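TRNA (guanine(26)-N(2))-dimethyltransferase (PDB 2EJU) probably transfers two methyl groups from S-adenosyl-L-methionine to the N2 amino group of a single guanine in a number of tRNAs. Local coordinates at residues 12-17 / 91-96; 38-43 / 63-68; 145-150 / 202-207; 313-318 / 361-366. All coordinates share one frame; numbering follows the deposited sequence.

Contact 1: residues 12-17 / 91-96; sequences KILIPK and VMLNFD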
# COMPACT_ATOMS: atom_id res chain seq x y z
N LYS A 12 1.57 -22.29 -9.26
CA LYS A 12 1.32 -22.64 -10.65
C LYS A 12 -0.18 -22.52 -10.81
O LYS A 12 -0.94 -23.26 -10.18
CB LYS A 12 1.77 -24.08 -10.94
CG LYS A 12 3.28 -24.28 -10.86
CD LYS A 12 3.68 -25.74 -11.07
CE LYS A 12 3.27 -26.26 -12.45
NZ LYS A 12 3.93 -25.52 -13.56
N ILE A 13 -0.63 -21.56 -11.62
CA ILE A 13 -2.06 -21.36 -11.81
C ILE A 13 -2.46 -21.35 -13.27
O ILE A 13 -1.63 -21.22 -14.16
CB ILE A 13 -2.53 -20.01 -11.21
CG1 ILE A 13 -1.86 -18.86 -11.96
CG2 ILE A 13 -2.20 -19.95 -9.72
CD1 ILE A 13 -2.44 -17.50 -11.66
N LEU A 14 -3.76 -21.48 -13.49
CA LEU A 14 -4.32 -21.46 -14.82
C LEU A 14 -5.01 -20.11 -14.96
O LEU A 14 -5.73 -19.68 -14.05
CB LEU A 14 -5.35 -22.58 -14.97
CG LEU A 14 -4.82 -24.01 -14.86
CD1 LEU A 14 -5.97 -24.98 -14.66
CD2 LEU A 14 -4.03 -24.36 -16.11
N ILE A 15 -4.77 -19.43 -16.07
CA ILE A 15 -5.42 -18.15 -16.30
C ILE A 15 -6.15 -18.22 -17.64
O ILE A 15 -5.70 -18.90 -18.57
CB ILE A 15 -4.43 -16.96 -16.32
CG1 ILE A 15 -3.50 -17.06 -17.52
CG2 ILE A 15 -3.65 -16.93 -15.01
CD1 ILE A 15 -2.61 -15.85 -17.71
N PRO A 16 -7.29 -17.54 -17.74
CA PRO A 16 -8.07 -17.54 -18.98
C PRO A 16 -7.30 -16.93 -20.15
O PRO A 16 -6.72 -15.85 -20.03
CB PRO A 16 -9.31 -16.73 -18.60
CG PRO A 16 -8.80 -15.80 -17.55
CD PRO A 16 -7.93 -16.69 -16.72
N LYS A 17 -7.30 -17.63 -21.28
CA LYS A 17 -6.61 -17.16 -22.47
C LYS A 17 -7.54 -16.26 -23.29
O LYS A 17 -8.64 -16.66 -23.65
CB LYS A 17 -6.17 -18.35 -23.33
CG LYS A 17 -5.22 -17.99 -24.46
CD LYS A 17 -4.81 -19.22 -25.26
CE LYS A 17 -5.77 -19.50 -26.40
NZ LYS A 17 -5.66 -18.47 -27.48
N VAL A 91 -6.41 -23.87 -6.70
CA VAL A 91 -6.01 -24.30 -5.37
C VAL A 91 -5.65 -25.78 -5.41
O VAL A 91 -4.62 -26.19 -4.88
CB VAL A 91 -7.14 -24.10 -4.33
CG1 VAL A 91 -6.81 -24.87 -3.05
CG2 VAL A 91 -7.29 -22.63 -4.00
N MET A 92 -6.49 -26.58 -6.05
CA MET A 92 -6.23 -28.01 -6.13
C MET A 92 -5.05 -28.33 -7.03
O MET A 92 -4.59 -29.47 -7.09
CB MET A 92 -7.48 -28.75 -6.58
CG MET A 92 -8.60 -28.67 -5.55
SD MET A 92 -7.94 -28.75 -3.85
CE MET A 92 -7.41 -30.50 -3.74
N LEU A 93 -4.56 -27.31 -7.72
CA LEU A 93 -3.42 -27.48 -8.61
C LEU A 93 -2.14 -27.32 -7.79
O LEU A 93 -1.05 -27.70 -8.23
CB LEU A 93 -3.48 -26.44 -9.73
CG LEU A 93 -2.58 -26.67 -10.94
CD1 LEU A 93 -2.94 -28.01 -11.59
CD2 LEU A 93 -2.76 -25.53 -11.93
N ASN A 94 -2.27 -26.76 -6.60
CA ASN A 94 -1.12 -26.52 -5.74
C ASN A 94 -1.17 -27.25 -4.40
O ASN A 94 -0.20 -27.25 -3.65
CB ASN A 94 -0.99 -25.01 -5.49
CG ASN A 94 -0.68 -24.24 -6.75
OD1 ASN A 94 0.47 -24.15 -7.17
ND2 ASN A 94 -1.71 -23.68 -7.38
N PHE A 95 -2.31 -27.88 -4.11
CA PHE A 95 -2.48 -28.61 -2.86
C PHE A 95 -3.23 -29.91 -3.13
O PHE A 95 -4.03 -30.00 -4.06
CB PHE A 95 -3.28 -27.77 -1.86
CG PHE A 95 -2.59 -26.49 -1.46
CD1 PHE A 95 -1.62 -26.49 -0.46
CD2 PHE A 95 -2.88 -25.30 -2.10
CE1 PHE A 95 -0.97 -25.32 -0.10
CE2 PHE A 95 -2.23 -24.12 -1.76
CZ PHE A 95 -1.27 -24.13 -0.75
N ASP A 96 -2.95 -30.93 -2.31
CA ASP A 96 -3.63 -32.21 -2.44
C ASP A 96 -4.70 -32.26 -1.35
O ASP A 96 -4.77 -31.37 -0.51
CB ASP A 96 -2.66 -33.38 -2.24
CG ASP A 96 -1.59 -33.44 -3.32
OD1 ASP A 96 -1.93 -33.38 -4.51
OD2 ASP A 96 -0.40 -33.55 -2.95

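Contact 2: residues 38-43 / 63-68; sequences IVVVLL and IRFALE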
# COMPACT_ATOMS: atom_id res chain seq x y z
N ILE A 38 5.93 -8.38 -2.45
CA ILE A 38 6.10 -7.50 -1.31
C ILE A 38 5.29 -7.99 -0.11
O ILE A 38 5.83 -8.13 0.98
CB ILE A 38 5.68 -6.04 -1.65
CG1 ILE A 38 6.46 -5.54 -2.86
CG2 ILE A 38 5.93 -5.13 -0.46
CD1 ILE A 38 7.96 -5.48 -2.66
N VAL A 39 4.01 -8.25 -0.32
CA VAL A 39 3.18 -8.72 0.77
C VAL A 39 3.68 -10.06 1.29
O VAL A 39 3.69 -10.31 2.51
CB VAL A 39 1.67 -8.80 0.36
CG1 VAL A 39 1.49 -9.70 -0.84
CG2 VAL A 39 0.85 -9.31 1.54
N VAL A 40 4.12 -10.93 0.39
CA VAL A 40 4.64 -12.23 0.80
C VAL A 40 5.85 -12.04 1.72
O VAL A 40 5.97 -12.70 2.76
CB VAL A 40 5.06 -13.08 -0.43
CG1 VAL A 40 6.01 -14.20 -0.02
CG2 VAL A 40 3.82 -13.68 -1.08
N VAL A 41 6.73 -11.12 1.35
CA VAL A 41 7.92 -10.84 2.15
C VAL A 41 7.52 -10.32 3.52
O VAL A 41 8.06 -10.75 4.54
CB VAL A 41 8.80 -9.77 1.47
CG1 VAL A 41 9.90 -9.33 2.43
CG2 VAL A 41 9.40 -10.34 0.20
N LEU A 42 6.56 -9.40 3.55
CA LEU A 42 6.10 -8.82 4.80
C LEU A 42 5.50 -9.87 5.74
O LEU A 42 5.78 -9.88 6.94
CB LEU A 42 5.08 -7.71 4.53
CG LEU A 42 4.54 -7.03 5.79
CD1 LEU A 42 5.69 -6.39 6.56
CD2 LEU A 42 3.50 -5.98 5.41
N LEU A 43 4.67 -10.74 5.18
CA LEU A 43 4.01 -11.77 5.98
C LEU A 43 5.01 -12.74 6.59
O LEU A 43 4.73 -13.37 7.61
CB LEU A 43 2.99 -12.53 5.13
CG LEU A 43 1.52 -12.05 5.20
CD1 LEU A 43 1.43 -10.54 5.13
CD2 LEU A 43 0.72 -12.69 4.08
N ILE A 63 -3.23 -18.10 -2.72
CA ILE A 63 -2.47 -19.31 -2.96
C ILE A 63 -1.01 -19.10 -2.57
O ILE A 63 -0.41 -19.94 -1.90
CB ILE A 63 -2.56 -19.75 -4.45
CG1 ILE A 63 -3.97 -20.24 -4.76
CG2 ILE A 63 -1.56 -20.86 -4.73
CD1 ILE A 63 -4.18 -20.65 -6.21
N ARG A 64 -0.44 -17.97 -2.97
CA ARG A 64 0.94 -17.69 -2.62
C ARG A 64 1.05 -17.47 -1.10
O ARG A 64 2.06 -17.80 -0.50
CB ARG A 64 1.47 -16.48 -3.40
CG ARG A 64 1.64 -16.76 -4.89
CD ARG A 64 2.43 -15.66 -5.58
NE ARG A 64 3.78 -15.56 -5.03
CZ ARG A 64 4.59 -14.52 -5.19
NH1 ARG A 64 4.18 -13.46 -5.88
NH2 ARG A 64 5.80 -14.53 -4.65
N PHE A 65 0.01 -16.91 -0.49
CA PHE A 65 0.04 -16.72 0.96
C PHE A 65 0.21 -18.10 1.60
O PHE A 65 1.02 -18.29 2.50
CB PHE A 65 -1.26 -16.09 1.45
CG PHE A 65 -1.38 -14.61 1.18
CD1 PHE A 65 -2.57 -13.94 1.47
CD2 PHE A 65 -0.32 -13.89 0.63
CE1 PHE A 65 -2.70 -12.58 1.22
CE2 PHE A 65 -0.44 -12.52 0.38
CZ PHE A 65 -1.64 -11.87 0.67
N ALA A 66 -0.57 -19.06 1.11
CA ALA A 66 -0.54 -20.42 1.62
C ALA A 66 0.78 -21.14 1.33
O ALA A 66 1.32 -21.82 2.20
CB ALA A 66 -1.72 -21.22 1.05
N LEU A 67 1.30 -20.98 0.12
CA LEU A 67 2.54 -21.65 -0.26
C LEU A 67 3.83 -20.99 0.22
O LEU A 67 4.83 -21.69 0.42
CB LEU A 67 2.62 -21.79 -1.78
CG LEU A 67 1.61 -22.69 -2.48
CD1 LEU A 67 1.68 -22.45 -3.98
CD2 LEU A 67 1.88 -24.15 -2.14
N GLU A 68 3.82 -19.68 0.40
CA GLU A 68 5.05 -18.97 0.76
C GLU A 68 5.14 -18.21 2.08
O GLU A 68 6.13 -17.52 2.32
CB GLU A 68 5.40 -18.01 -0.38
CG GLU A 68 5.47 -18.70 -1.74
CD GLU A 68 5.63 -17.72 -2.89
OE1 GLU A 68 6.44 -16.78 -2.76
OE2 GLU A 68 4.94 -17.90 -3.91

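Contact 3: residues 145-150 / 202-207; sequences EFLDTA and GVIARY. With SAH (S-adenosyl-L-homocysteine), chain B.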
# COMPACT_ATOMS: atom_id res chain seq x y z
N GLU A 145 -15.06 1.00 -0.94
CA GLU A 145 -16.33 0.30 -0.74
C GLU A 145 -16.18 -0.82 0.30
O GLU A 145 -17.16 -1.27 0.88
CB GLU A 145 -16.82 -0.32 -2.06
CG GLU A 145 -18.16 -1.04 -1.94
CD GLU A 145 -18.58 -1.74 -3.23
OE1 GLU A 145 -17.99 -1.45 -4.28
OE2 GLU A 145 -19.51 -2.58 -3.18
N PHE A 146 -14.94 -1.25 0.53
CA PHE A 146 -14.66 -2.35 1.44
C PHE A 146 -13.91 -2.01 2.72
O PHE A 146 -13.84 -2.83 3.63
CB PHE A 146 -13.85 -3.41 0.66
CG PHE A 146 -14.44 -3.74 -0.69
CD1 PHE A 146 -15.63 -4.47 -0.78
CD2 PHE A 146 -13.84 -3.29 -1.86
CE1 PHE A 146 -16.21 -4.74 -2.02
CE2 PHE A 146 -14.41 -3.55 -3.10
CZ PHE A 146 -15.59 -4.28 -3.18
N LEU A 147 -13.37 -0.79 2.80
CA LEU A 147 -12.58 -0.38 3.95
C LEU A 147 -13.21 -0.43 5.33
O LEU A 147 -12.60 -0.94 6.28
CB LEU A 147 -12.01 1.03 3.71
CG LEU A 147 -11.13 1.58 4.84
CD1 LEU A 147 -9.88 0.72 4.99
CD2 LEU A 147 -10.74 3.03 4.53
N ASP A 148 -14.42 0.11 5.47
CA ASP A 148 -15.05 0.13 6.79
C ASP A 148 -15.31 -1.26 7.34
O ASP A 148 -15.07 -1.52 8.52
CB ASP A 148 -16.36 0.93 6.75
CG ASP A 148 -16.94 1.17 8.14
OD1 ASP A 148 -16.22 1.73 8.98
OD2 ASP A 148 -18.10 0.81 8.37
N THR A 149 -15.79 -2.16 6.49
CA THR A 149 -16.06 -3.53 6.93
C THR A 149 -14.75 -4.26 7.24
O THR A 149 -14.69 -5.04 8.19
CB THR A 149 -16.85 -4.31 5.86
OG1 THR A 149 -18.05 -3.59 5.53
CG2 THR A 149 -17.24 -5.70 6.40
N ALA A 150 -13.71 -4.03 6.45
CA ALA A 150 -12.43 -4.69 6.71
C ALA A 150 -11.92 -4.26 8.08
O ALA A 150 -11.29 -5.04 8.80
CB ALA A 150 -11.41 -4.33 5.64
N GLY A 202 -4.20 8.29 5.56
CA GLY A 202 -5.06 9.15 6.35
C GLY A 202 -6.52 8.74 6.39
O GLY A 202 -7.17 8.86 7.43
N VAL A 203 -7.06 8.25 5.27
CA VAL A 203 -8.46 7.85 5.26
C VAL A 203 -8.65 6.57 6.08
O VAL A 203 -9.69 6.36 6.70
CB VAL A 203 -8.99 7.65 3.81
CG1 VAL A 203 -8.45 6.36 3.21
CG2 VAL A 203 -10.53 7.63 3.81
N ILE A 204 -7.62 5.73 6.10
CA ILE A 204 -7.68 4.50 6.88
C ILE A 204 -7.70 4.86 8.36
O ILE A 204 -8.52 4.35 9.13
CB ILE A 204 -6.46 3.60 6.59
CG1 ILE A 204 -6.49 3.16 5.12
CG2 ILE A 204 -6.47 2.39 7.52
CD1 ILE A 204 -5.28 2.36 4.68
N ALA A 205 -6.81 5.76 8.76
CA ALA A 205 -6.73 6.21 10.14
C ALA A 205 -8.06 6.84 10.56
O ALA A 205 -8.56 6.57 11.65
CB ALA A 205 -5.61 7.22 10.29
N ARG A 206 -8.63 7.66 9.69
CA ARG A 206 -9.90 8.31 9.99
C ARG A 206 -11.08 7.35 10.14
O ARG A 206 -11.87 7.51 11.07
CB ARG A 206 -10.21 9.39 8.94
CG ARG A 206 -9.40 10.68 9.15
CD ARG A 206 -9.76 11.76 8.13
NE ARG A 206 -9.36 11.37 6.78
CZ ARG A 206 -9.91 11.83 5.67
NH1 ARG A 206 -10.90 12.71 5.73
NH2 ARG A 206 -9.47 11.41 4.49
N TYR A 207 -11.18 6.34 9.27
CA TYR A 207 -12.27 5.37 9.38
C TYR A 207 -12.12 4.46 10.59
O TYR A 207 -13.12 3.99 11.15
CB TYR A 207 -12.35 4.49 8.13
CG TYR A 207 -13.25 5.02 7.04
CD1 TYR A 207 -12.95 6.22 6.39
CD2 TYR A 207 -14.40 4.33 6.65
CE1 TYR A 207 -13.78 6.72 5.39
CE2 TYR A 207 -15.23 4.82 5.65
CZ TYR A 207 -14.92 6.02 5.02
OH TYR A 207 -15.75 6.51 4.04
N SAH B . -6.33 -9.53 -5.91
CA SAH B . -5.73 -9.81 -7.08
CB SAH B . -6.83 -9.24 -8.01
CG SAH B . -8.14 -8.59 -8.26
SD SAH B . -9.11 -8.05 -9.54
C SAH B . -4.50 -10.39 -7.50
O SAH B . -4.67 -11.04 -8.63
OXT SAH B . -3.46 -10.26 -6.81
C5' SAH B . -10.44 -7.47 -8.64
C4' SAH B . -11.69 -8.37 -8.92
O4' SAH B . -12.53 -8.01 -7.82
C3' SAH B . -12.33 -9.54 -9.62
O3' SAH B . -11.87 -10.93 -9.63
C2' SAH B . -13.79 -9.49 -9.17
O2' SAH B . -14.83 -10.14 -9.64
C1' SAH B . -13.84 -8.50 -8.04
N9 SAH B . -14.98 -7.92 -7.12
C8 SAH B . -15.69 -6.86 -7.48
N7 SAH B . -16.56 -6.58 -6.56
C5 SAH B . -16.44 -7.44 -5.58
C6 SAH B . -17.10 -7.61 -4.35
N6 SAH B . -18.07 -6.78 -4.01
N1 SAH B . -16.73 -8.66 -3.50
C2 SAH B . -15.72 -9.55 -3.83
N3 SAH B . -15.06 -9.39 -5.03
C4 SAH B . -15.40 -8.35 -5.93

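Contact 4: residues 313-318 / 361-366; sequences DQELDI and GIKTSA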
# COMPACT_ATOMS: atom_id res chain seq x y z
N ASP A 313 14.09 1.40 2.00
CA ASP A 313 14.83 1.16 3.23
C ASP A 313 15.83 2.28 3.51
O ASP A 313 16.00 2.71 4.66
CB ASP A 313 15.56 -0.19 3.15
CG ASP A 313 16.43 -0.47 4.37
OD1 ASP A 313 15.92 -0.37 5.51
OD2 ASP A 313 17.62 -0.80 4.19
N GLN A 314 16.48 2.78 2.47
CA GLN A 314 17.46 3.85 2.64
C GLN A 314 16.82 5.24 2.55
O GLN A 314 17.45 6.25 2.88
CB GLN A 314 18.57 3.72 1.58
CG GLN A 314 18.12 3.96 0.15
CD GLN A 314 17.91 5.44 -0.15
OE1 GLN A 314 18.81 6.26 0.07
NE2 GLN A 314 16.73 5.78 -0.65
N GLU A 315 15.57 5.27 2.12
CA GLU A 315 14.84 6.52 1.97
C GLU A 315 14.59 7.19 3.32
O GLU A 315 14.16 6.55 4.27
CB GLU A 315 13.51 6.25 1.27
CG GLU A 315 12.80 7.48 0.79
CD GLU A 315 11.64 7.16 -0.13
OE1 GLU A 315 11.80 6.25 -0.99
OE2 GLU A 315 10.59 7.82 -0.02
N LEU A 316 14.87 8.49 3.38
CA LEU A 316 14.64 9.26 4.60
C LEU A 316 13.13 9.32 4.80
O LEU A 316 12.40 9.65 3.86
CB LEU A 316 15.21 10.67 4.46
CG LEU A 316 15.00 11.65 5.61
CD1 LEU A 316 15.73 11.14 6.86
CD2 LEU A 316 15.52 13.03 5.21
N ASP A 317 12.65 9.00 5.99
CA ASP A 317 11.22 9.05 6.24
C ASP A 317 10.88 10.40 6.87
O ASP A 317 11.00 10.59 8.08
CB ASP A 317 10.78 7.90 7.15
CG ASP A 317 9.27 7.71 7.16
OD1 ASP A 317 8.55 8.43 6.43
OD2 ASP A 317 8.79 6.83 7.90
N ILE A 318 10.48 11.33 6.01
CA ILE A 318 10.13 12.68 6.42
C ILE A 318 9.04 13.13 5.45
O ILE A 318 9.02 12.71 4.30
CB ILE A 318 11.37 13.60 6.31
CG1 ILE A 318 11.07 14.98 6.89
CG2 ILE A 318 11.81 13.70 4.85
CD1 ILE A 318 12.32 15.84 7.08
N GLY A 361 13.21 13.36 -7.32
CA GLY A 361 12.91 13.90 -6.01
C GLY A 361 14.00 13.65 -4.98
O GLY A 361 14.70 12.64 -5.04
N ILE A 362 14.15 14.58 -4.05
CA ILE A 362 15.14 14.44 -2.99
C ILE A 362 14.52 14.71 -1.63
O ILE A 362 13.93 15.77 -1.39
CB ILE A 362 16.32 15.40 -3.18
CG1 ILE A 362 17.11 15.04 -4.44
CG2 ILE A 362 17.24 15.34 -1.97
CD1 ILE A 362 18.19 16.04 -4.78
N LYS A 363 14.65 13.72 -0.74
CA LYS A 363 14.16 13.80 0.63
C LYS A 363 15.31 14.43 1.42
O LYS A 363 16.45 13.97 1.34
CB LYS A 363 13.90 12.40 1.18
CG LYS A 363 12.67 11.71 0.62
CD LYS A 363 11.44 12.14 1.38
CE LYS A 363 10.22 11.32 0.98
NZ LYS A 363 9.02 11.82 1.70
N THR A 364 15.01 15.47 2.19
CA THR A 364 16.06 16.11 2.97
C THR A 364 15.54 16.86 4.19
O THR A 364 14.38 17.28 4.23
CB THR A 364 16.88 17.09 2.11
OG1 THR A 364 17.95 17.64 2.88
CG2 THR A 364 16.00 18.24 1.61
N SER A 365 16.41 17.01 5.18
CA SER A 365 16.07 17.73 6.40
C SER A 365 16.31 19.23 6.18
O SER A 365 15.82 20.07 6.94
CB SER A 365 16.94 17.24 7.57
OG SER A 365 18.32 17.37 7.27
N ALA A 366 17.04 19.55 5.12
CA ALA A 366 17.38 20.93 4.79
C ALA A 366 16.17 21.81 4.50
O ALA A 366 15.20 21.37 3.89
CB ALA A 366 18.32 20.97 3.58
O HOH W 1 8.31 9.65 3.80

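Contact 1: residues 12-17 / 91-96
The side-chain nitrogen ND2 of N94 is held from two places. N94 ND2 donates to K12 O at 2.9 Å, tilted out of the plane of its own amide, and it also bonds N90 O in the preceding helix. The other end of the amide works on the same lysine: K12 N donates to N94 OD1 at 3.0 Å. This second bond is nearly straight (173°) and falls on a lone pair of OD1. One amide thus takes both backbone groups of K12, much as a neighbouring strand would. Strand 11-15 pairs with strand 4-8 on its other edge, where I13 bonds V6. N90 OD1 extends the grip by accepting from L14 N. L93 CG lies anti to the backbone N (chi1 -165°), which brings L93 CD2 into van der Waals contact with K12 O at 3.4 Å. The same methyl makes the apolar pair of the contact, L93 CD2 to L14 CG at 3.9 Å. L14 and L93 cross at about a right angle. I63 and L67 of helix 60-68 pack against N94. Replacing N94 with an alanine would probably leave K12 N and K12 O without their side-chain partner and loosen this edge of the strand from the helix end. A neutral amide is matched here to a peptide, so direction-specific bonds tie the N-terminal hairpin to the end of helix 81-92, and the packing of L93 on L14 supplements them.

Contact 2: residues 38-43 / 63-68
This is a buried helix-helix contact between helix 33-46 and helix 60-68. Both belong to the Rossmann-like fold of class I methyltransferases, one before and one after strand 50-53. Their short segments run 10.2 Å apart at closest axis approach, with a signed crossing angle of -39°. V39, L43 and F65 also touch strand 132-137, so the pair rests against the central mixed sheet. Near the sheet the contact is aromatic and aliphatic. V39 meets the edge of the F65 ring with both methyls. Its CG2 is anti to the backbone N and its CG1 lies between the N and the carbonyl carbon (chi1 57°), which puts V39 CG1 and V39 CG2 each 3.6 Å from F65 CE2, CG1 near the ring plane. Farther from the sheet it turns polar. R64 grips E68 side-on within its own helix: R64 NE bonds E68 OE2 at 2.8 Å and R64 NH2 bonds E68 OE1 at 3.0 Å. E68 lies in the guanidinium plane, and V40 CG2 sits over one face of that plane, 4.2 Å from R64 NH2. The other V40 methyl, CG1, lies 3.8 Å from E68 OE1. R64 has further carboxylates, D37 and E8, so its buried charge is probably well compensated. The flanking residues R36 and R61 bond the bound S-adenosyl-L-homocysteine, so this helix pair stands just behind the cofactor site. Between the two helices L43 makes a CH-pi contact: its CD2 stands over one face of the F65 ring, 3.9 Å from the centroid and 15° off the normal.

Contact 3: residues 145-150 / 202-207
L147 gives the largest share of this contact by splitting its two methyls. Its CG is anti to the backbone N (chi1 -179°), which places the methyls against Y207 and I204. L147 CD2 sits over one face of the Y207 ring, 4.1 Å from Y207 CG. L147 CD1 takes the other direction and meets I204 CG1 at 4.2 Å, the two side chains crossing at about a right angle. D148 comes at the ring edge instead, with D148 CB near the ring plane and 3.9 Å from Y207 CD2. Its CG is also anti to the backbone N (chi1 -171°), which sets D148 OD1 beside the same edge, 3.9 Å from Y207 CD2. The carboxylate is steeply inclined to the ring. K210 and Y211 hold OD1, and R152 holds OD2. Segments 145-150 and 202-207, of helices 144-153 and 192-209, cross at -43°. In the Rossmann-like fold, helix 144-153 is the crossover from strand 132-137 to the parallel strand 158-164. L147 also touches L160, and I204 touches V162, both of strand 158-164. F146 belongs to another side of the same helix. Its ring has E145 CB over one face, and N6 of S-adenosyl-L-homocysteine lies at its edge, 3.4 Å from F146 CE1. An alanine at F146 would remove the ring edge beside N6 and would probably leave the adenine less firmly placed, with a gap beside L55 and M125. D120, also beside the F146 ring, bonds the ligand through OD1.

Contact 4: residues 313-318 / 361-366
K363 packs its whole side chain against the turn that follows helix 302-314. K363 CB lies 3.9 Å from L316 CB. The chain then bends at chi2 (-84°), which lays CG and CD along the L316 carbonyl. K363 CD is 3.6 Å from L316 O and also touches I318 CG2 as the two side chains slide past each other in opposite directions. K363 CE comes 3.7 Å from E315 OE2. At the tip, K363 NZ donates to I318 O at 2.7 Å, almost in line with the carbonyl bond. K363 NZ also donates to a water at 3.1 Å, and that water passes a hydrogen bond on to D317 OD1. E194 forms a salt bridge with NZ, and L320 O accepts from it too. Farther along the L316 side chain, L316 CD2 reaches T364 CA at 3.8 Å. I318 CD1 lies against T364 O. T364 OG1 accepts from A366 N in an ST turn that ends the strand.

Strand 361-364 is the middle of a three-stranded antiparallel sheet. The order of helices and strands here, from helix 302-314 on, is consistent with a winged-helix domain. E315 OE2 is 4.6 Å from K363 NZ, too far for a direct bridge, and is held by T355 instead. The methylenes of K363 lie against L316 and I318 and pass two polar atoms, L316 O and E315 OE2. Its ammonium group, probably charged, joins the strand to the backbone carbonyls of I318 and L320 and finds its counter-charge in E194.

In the fold
Contacts 1, 2 and 3 gather round the Rossmann-like domain and its nine-stranded mixed sheet; contact 4 lies in the C-terminal part. Contact 2 is nested along the chain inside the loop closed by contact 1, and contacts 3 and 4 follow in series. The centres of contacts 1 and 2 are about 16 Å apart, and the two touch: F95 packs on A66 and L67 of helix 60-68. Contact 3 lies about 23 Å from contact 2, centre to centre. Contacts 1 to 3 lie round the bound S-adenosyl-L-homocysteine, and F146 of contact 3 touches it. Contact 4 is about 42 Å from contact 1 between centres, on the opposite side of the chain's centre. It joins the end of helix 302-314 to the middle strand of a separate three-stranded sheet.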